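Local coordinates for uncharacterized protein Atu2773 (PDB 2QV5), which is of unknown function but belongs to the divergent polysaccharide deacetylase family and so may act on acetylated carbohydrates, at residues L6-M17 with I151-L159. Residues are numbered along the deposited sequence; the frame is centred on the assembly and turned at random.
Sequences LPVVGADGLRPM and IGKRGLLFL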
loop_
_atom_site.group_PDB
_atom_site.type_symbol
_atom_site.label_atom_id
_atom_site.label_comp_id
_atom_site.label_asym_id
_atom_site.label_seq_id
_atom_site.Cartn_x
_atom_site.Cartn_y
_atom_site.Cartn_z
ATOM N N LEU A 6 18.306 3.663 0.897
ATOM C CA LEU A 6 17.260 2.986 1.647
ATOM C C LEU A 6 16.686 3.953 2.684
ATOM O O LEU A 6 17.419 4.801 3.204
ATOM C CB LEU A 6 17.820 1.741 2.332
ATOM C CG LEU A 6 18.533 0.699 1.466
ATOM C CD1 LEU A 6 19.043 -0.413 2.372
ATOM C CD2 LEU A 6 17.605 0.142 0.412
ATOM N N PRO A 7 15.370 3.845 2.971
ATOM C CA PRO A 7 14.834 4.654 4.061
ATOM C C PRO A 7 15.411 4.226 5.415
ATOM O O PRO A 7 15.651 3.042 5.659
ATOM C CB PRO A 7 13.312 4.430 3.998
ATOM C CG PRO A 7 13.065 3.400 2.965
ATOM C CD PRO A 7 14.357 3.001 2.315
ATOM N N VAL A 8 15.675 5.217 6.256
ATOM C CA VAL A 8 16.146 5.011 7.612
ATOM C C VAL A 8 15.441 6.005 8.523
ATOM O O VAL A 8 14.961 7.047 8.073
ATOM C CB VAL A 8 17.700 5.191 7.761
ATOM C CG1 VAL A 8 18.440 3.921 7.389
ATOM C CG2 VAL A 8 18.214 6.382 6.967
ATOM N N VAL A 9 15.370 5.660 9.801
ATOM C CA VAL A 9 14.948 6.590 10.836
ATOM C C VAL A 9 16.085 7.595 10.986
ATOM O O VAL A 9 17.255 7.198 11.046
ATOM C CB VAL A 9 14.700 5.843 12.155
ATOM C CG1 VAL A 9 14.288 6.791 13.258
ATOM C CG2 VAL A 9 13.645 4.774 11.961
ATOM N N GLY A 10 15.745 8.887 11.009
ATOM C CA GLY A 10 16.728 9.953 11.201
ATOM C C GLY A 10 17.418 9.951 12.558
ATOM O O GLY A 10 17.029 9.213 13.472
ATOM N N ALA A 11 18.448 10.789 12.689
ATOM C CA ALA A 11 19.203 10.907 13.944
ATOM C C ALA A 11 18.291 11.392 15.075
ATOM O O ALA A 11 18.417 10.957 16.217
ATOM C CB ALA A 11 20.395 11.845 13.766
ATOM N N ASP A 12 17.342 12.261 14.729
ATOM C CA ASP A 12 16.377 12.772 15.695
ATOM C C ASP A 12 15.231 11.800 15.997
ATOM O O ASP A 12 14.397 12.080 16.849
ATOM C CB ASP A 12 15.835 14.143 15.251
ATOM C CG ASP A 12 15.126 14.109 13.891
ATOM O OD1 ASP A 12 15.028 13.038 13.234
ATOM O OD2 ASP A 12 14.659 15.193 13.473
ATOM N N GLY A 13 15.174 10.676 15.286
ATOM C CA GLY A 13 14.103 9.710 15.480
ATOM C C GLY A 13 12.940 9.850 14.512
ATOM O O GLY A 13 11.961 9.121 14.619
ATOM N N LEU A 14 13.019 10.789 13.577
ATOM C CA LEU A 14 11.905 10.960 12.640
ATOM C C LEU A 14 11.860 9.801 11.629
ATOM O O LEU A 14 12.871 9.422 11.045
ATOM C CB LEU A 14 11.940 12.324 11.938
ATOM C CG LEU A 14 10.665 12.726 11.176
ATOM C CD1 LEU A 14 9.495 13.053 12.109
ATOM C CD2 LEU A 14 10.937 13.893 10.281
ATOM N N ARG A 15 10.667 9.238 11.480
ATOM C CA ARG A 15 10.420 8.047 10.689
ATOM C C ARG A 15 9.891 8.477 9.327
ATOM O O ARG A 15 9.198 9.490 9.236
ATOM C CB ARG A 15 9.375 7.184 11.404
ATOM C CG ARG A 15 9.870 6.608 12.711
ATOM C CD ARG A 15 8.759 5.885 13.455
ATOM N NE ARG A 15 7.788 6.843 13.974
ATOM C CZ ARG A 15 6.690 6.514 14.646
ATOM N NH1 ARG A 15 6.414 5.235 14.885
ATOM N NH2 ARG A 15 5.865 7.465 15.076
ATOM N N PRO A 16 10.228 7.726 8.263
ATOM C CA PRO A 16 9.604 7.931 6.944
ATOM C C PRO A 16 8.080 8.006 6.987
ATOM O O PRO A 16 7.486 8.852 6.313
ATOM C CB PRO A 16 10.053 6.705 6.151
ATOM C CG PRO A 16 11.363 6.337 6.750
ATOM C CD PRO A 16 11.276 6.687 8.220
ATOM N N MET A 17 7.455 7.178 7.823
ATOM C CA MET A 17 5.996 7.174 7.950
ATOM C C MET A 17 5.392 8.470 8.539
ATOM O O MET A 17 4.207 8.705 8.372
ATOM C CB MET A 17 5.524 5.946 8.733
ATOM C CG MET A 17 5.929 5.882 10.202
ATOM S SD MET A 17 5.295 4.328 10.917
ATOM C CE MET A 17 3.575 4.578 10.823
ATOM N N ILE A 151 11.799 -3.854 7.661
ATOM C CA ILE A 151 10.840 -2.779 7.377
ATOM C C ILE A 151 10.529 -1.978 8.647
ATOM O O ILE A 151 10.543 -0.743 8.620
ATOM C CB ILE A 151 9.534 -3.332 6.722
ATOM C CG1 ILE A 151 9.840 -3.924 5.344
ATOM C CG2 ILE A 151 8.457 -2.231 6.586
ATOM C CD1 ILE A 151 8.862 -4.974 4.894
ATOM N N GLY A 152 10.287 -2.697 9.752
ATOM C CA GLY A 152 9.943 -2.091 11.030
ATOM C C GLY A 152 11.017 -1.157 11.563
ATOM O O GLY A 152 10.709 -0.056 12.025
ATOM N N LYS A 153 12.280 -1.571 11.443
ATOM C CA LYS A 153 13.407 -0.806 11.989
ATOM C C LYS A 153 13.718 0.477 11.210
ATOM O O LYS A 153 14.359 1.382 11.741
ATOM C CB LYS A 153 14.660 -1.686 12.102
ATOM C CG LYS A 153 15.553 -1.668 10.868
ATOM C CD LYS A 153 16.680 -2.680 10.948
ATOM C CE LYS A 153 17.425 -2.743 9.628
ATOM N NZ LYS A 153 18.049 -4.086 9.448
ATOM N N ARG A 154 13.250 0.544 9.961
ATOM C CA ARG A 154 13.474 1.697 9.086
ATOM C C ARG A 154 12.373 2.728 9.194
ATOM O O ARG A 154 12.347 3.688 8.424
ATOM C CB ARG A 154 13.573 1.249 7.635
ATOM C CG ARG A 154 14.753 0.365 7.423
ATOM C CD ARG A 154 14.828 -0.145 6.003
ATOM N NE ARG A 154 15.955 -1.056 5.931
ATOM C CZ ARG A 154 17.222 -0.682 5.812
ATOM N NH1 ARG A 154 17.565 0.604 5.715
ATOM N NH2 ARG A 154 18.159 -1.609 5.782
ATOM N N GLY A 155 11.464 2.528 10.139
ATOM C CA GLY A 155 10.425 3.512 10.401
ATOM C C GLY A 155 9.318 3.518 9.364
ATOM O O GLY A 155 8.649 4.536 9.170
ATOM N N LEU A 156 9.123 2.384 8.699
ATOM C CA LEU A 156 8.093 2.236 7.685
ATOM C C LEU A 156 6.924 1.420 8.234
ATOM O O LEU A 156 7.109 0.540 9.091
ATOM C CB LEU A 156 8.656 1.508 6.451
ATOM C CG LEU A 156 9.812 2.135 5.668
ATOM C CD1 LEU A 156 10.571 1.072 4.862
ATOM C CD2 LEU A 156 9.280 3.232 4.756
ATOM N N LEU A 157 5.726 1.704 7.723
ATOM C CA LEU A 157 4.545 0.912 8.053
ATOM C C LEU A 157 4.429 -0.238 7.072
ATOM O O LEU A 157 4.976 -0.161 5.981
ATOM C CB LEU A 157 3.280 1.776 7.998
ATOM C CG LEU A 157 2.775 2.354 6.667
ATOM C CD1 LEU A 157 1.854 1.396 5.915
ATOM C CD2 LEU A 157 2.018 3.595 7.008
ATOM N N PHE A 158 3.713 -1.290 7.465
ATOM C CA PHE A 158 3.438 -2.447 6.598
ATOM C C PHE A 158 1.922 -2.558 6.403
ATOM O O PHE A 158 1.168 -2.762 7.359
ATOM C CB PHE A 158 4.009 -3.726 7.251
ATOM C CG PHE A 158 3.916 -4.967 6.389
ATOM C CD1 PHE A 158 5.021 -5.406 5.665
ATOM C CD2 PHE A 158 2.744 -5.719 6.334
ATOM C CE1 PHE A 158 4.952 -6.554 4.873
ATOM C CE2 PHE A 158 2.660 -6.862 5.541
ATOM C CZ PHE A 158 3.765 -7.285 4.815
ATOM N N LEU A 159 1.467 -2.423 5.167
ATOM C CA LEU A 159 0.058 -2.606 4.855
ATOM C C LEU A 159 -0.120 -3.972 4.185
ATOM O O LEU A 159 0.454 -4.254 3.136
ATOM C CB LEU A 159 -0.457 -1.459 3.966
ATOM C CG LEU A 159 -1.927 -1.552 3.536
ATOM C CD1 LEU A 159 -2.882 -1.326 4.709
ATOM C CD2 LEU A 159 -2.225 -0.592 2.419
HETATM O O HOH W 1 16.471 2.940 10.443
#
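Arg154, extended from CG to NE, runs alongside the Pro7 carbonyl with its CB, CG and CD all close to Pro7 O, and the turn at chi4 (-80°) lays its guanidinium edge-on to that oxygen. Arg154 NH1 gives Pro7 O a nearly straight hydrogen bond of 3.1 Å, with the oxygen in the guanidinium plane and the donor tilted 28° from the carbonyl plane. Leu6 lies over one face of the guanidinium, its CD1 3.7 Å from Arg154 NH2, while Val8 CG1 approaches NH1 obliquely. Arg154 NE makes a salt bridge with Asp150 of the helix 141-153, so NE and NH1 of the same guanidinium have separate partners. Past Val8, a water bridges Val9 N and Lys153 O. The chain then turns back through the type I turn Gly10 to Gly13, and the start of the helix 16-19 meets Gly155. Here Met17 N donates to Gly155 O at 3.2 Å, and Pro16 CD sits 3.2 Å from Arg154 O. Gly155, with its positive phi, lets Val9 CG2, Arg15 CB and Pro16 CD pack directly against the backbone. Leu156 spreads its two methyls, CD1 to Pro7 CG at 3.9 Å and CD2 to Pro16 CB at 3.8 Å, joining the two arms of the hairpin-like loop. Met17 brings CE to Leu157 CB at the start of the strand 157-160. The N-terminal segment is thus clasped to the helix-to-strand turn that leads into the parallel sheet. Both direct hydrogen bonds are accepted by backbone carbonyls, Pro7 O and Gly155 O, so the polar hold depends on main-chain position, with the Asp150 pairing probably helping to orient the arginine.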